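PDB 3D1N: POU domain, class 6, transcription factor 1 from Homo sapiens, which binds promoter DNA as a sequence-specific transcription factor of the POU family, probably preferring a variant of the octamer motif. Local coordinates for residues Q26-A30 / E84-G88. The protein carries 2 engineered substitutions. Residues are numbered along the deposited sequence; the frame is centred on the assembly and turned at random.
Sequences QVGQA and EFVGG
Val-86 has CG1 anti to the backbone N (chi1 168°), and this torsion places the methyl against Ala-30 CB and the amide of Gln-29, whose own CG is trans to N (chi1 156°) before the chain bends at chi2 and carries its amide to the same methyl. The contact joins helix 24-31, the first helix of the helix-turn-helix in the POU-specific domain, to the C-terminal end of helix 79-86, a short helix in the linker leading to the homeodomain. It is centred on Ala-30, whose CB points toward the linker and meets Val-86 CG1 at 3.9 Å; the two CA atoms lie 4.9 Å apart. The same CB also lies against the backbone carbonyl of Val-86. The aliphatic part of Gln-26 adds a looser contact, while its OE1 is held within the POU-specific domain by a hydrogen bond from the backbone N of Thr-23. Trp-67 on helix 54-73 ties both sides together, touching Ala-30 and packing edge-to-face with Phe-85. After Val-86, Gly-87 with its positive phi (58°) ends the helical run, and the chain goes on past the amide of Gln-29. No hydrogen bond crosses between the segments; the contact is van der Waals packing around Val-86 CG1 and Ala-30 CB. Gln-29 and Val-86 cross at about a right angle, Gln-29 NE2 touching Val-86 CG1 at 3.6 Å.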
loop_
_atom_site.group_PDB
_atom_site.type_symbol
_atom_site.label_atom_id
_atom_site.label_comp_id
_atom_site.label_asym_id
_atom_site.label_seq_id
_atom_site.Cartn_x
_atom_site.Cartn_y
_atom_site.Cartn_z
ATOM N N GLN K 26 1.319 16.824 6.290
ATOM C CA GLN K 26 2.405 17.801 6.274
ATOM C C GLN K 26 1.888 19.124 5.750
ATOM O O GLN K 26 2.083 20.166 6.371
ATOM C CB GLN K 26 3.552 17.325 5.389
ATOM C CG GLN K 26 4.587 16.506 6.123
ATOM C CD GLN K 26 5.578 15.856 5.183
ATOM O OE1 GLN K 26 5.206 15.303 4.136
ATOM N NE2 GLN K 26 6.852 15.909 5.556
ATOM N N VAL K 27 1.243 19.063 4.589
ATOM C CA VAL K 27 0.613 20.221 3.974
ATOM C C VAL K 27 -0.042 21.087 5.038
ATOM O O VAL K 27 0.470 22.146 5.392
ATOM C CB VAL K 27 -0.461 19.792 2.946
ATOM C CG1 VAL K 27 -0.989 20.996 2.189
ATOM C CG2 VAL K 27 0.104 18.770 1.977
ATOM N N GLY K 28 -1.172 20.616 5.557
ATOM C CA GLY K 28 -1.928 21.359 6.546
ATOM C C GLY K 28 -1.094 21.741 7.754
ATOM O O GLY K 28 -1.242 22.831 8.303
ATOM N N GLN K 29 -0.211 20.841 8.166
ATOM C CA GLN K 29 0.609 21.064 9.350
ATOM C C GLN K 29 1.567 22.244 9.177
ATOM O O GLN K 29 1.824 22.997 10.119
ATOM C CB GLN K 29 1.365 19.781 9.719
ATOM C CG GLN K 29 2.634 19.986 10.534
ATOM C CD GLN K 29 3.848 20.261 9.662
ATOM O OE1 GLN K 29 4.723 21.054 10.028
ATOM N NE2 GLN K 29 3.905 19.609 8.494
ATOM N N ALA K 30 2.091 22.402 7.967
ATOM C CA ALA K 30 2.995 23.504 7.667
ATOM C C ALA K 30 2.205 24.751 7.300
ATOM O O ALA K 30 2.440 25.827 7.846
ATOM C CB ALA K 30 3.929 23.125 6.537
ATOM N N GLU K 84 12.085 23.004 4.391
ATOM C CA GLU K 84 11.980 24.072 5.368
ATOM C C GLU K 84 10.824 25.004 5.007
ATOM O O GLU K 84 10.432 25.866 5.799
ATOM C CB GLU K 84 13.308 24.814 5.510
ATOM C CG GLU K 84 13.641 25.186 6.948
ATOM C CD GLU K 84 13.547 24.003 7.916
ATOM O OE1 GLU K 84 13.187 22.882 7.492
ATOM O OE2 GLU K 84 13.834 24.199 9.116
ATOM N N PHE K 85 10.280 24.809 3.807
ATOM C CA PHE K 85 8.994 25.391 3.432
ATOM C C PHE K 85 7.942 24.743 4.328
ATOM O O PHE K 85 6.937 25.362 4.679
ATOM C CB PHE K 85 8.680 25.109 1.955
ATOM C CG PHE K 85 7.625 26.015 1.363
ATOM C CD1 PHE K 85 7.967 26.975 0.422
ATOM C CD2 PHE K 85 6.296 25.904 1.738
ATOM C CE1 PHE K 85 7.002 27.812 -0.126
ATOM C CE2 PHE K 85 5.328 26.738 1.192
ATOM C CZ PHE K 85 5.684 27.693 0.257
ATOM N N VAL K 86 8.197 23.487 4.697
ATOM C CA VAL K 86 7.328 22.732 5.595
ATOM C C VAL K 86 7.695 22.980 7.056
ATOM O O VAL K 86 6.831 23.278 7.879
ATOM C CB VAL K 86 7.395 21.219 5.304
ATOM C CG1 VAL K 86 6.734 20.432 6.427
ATOM C CG2 VAL K 86 6.749 20.903 3.958
ATOM N N GLY K 87 8.978 22.852 7.371
ATOM C CA GLY K 87 9.462 23.151 8.704
ATOM C C GLY K 87 8.793 22.331 9.788
ATOM O O GLY K 87 7.988 21.447 9.506
ATOM N N GLY K 88 9.129 22.633 11.037
ATOM C CA GLY K 88 8.633 21.870 12.167
ATOM C C GLY K 88 9.529 20.690 12.506
ATOM O O GLY K 88 9.050 19.662 12.986
#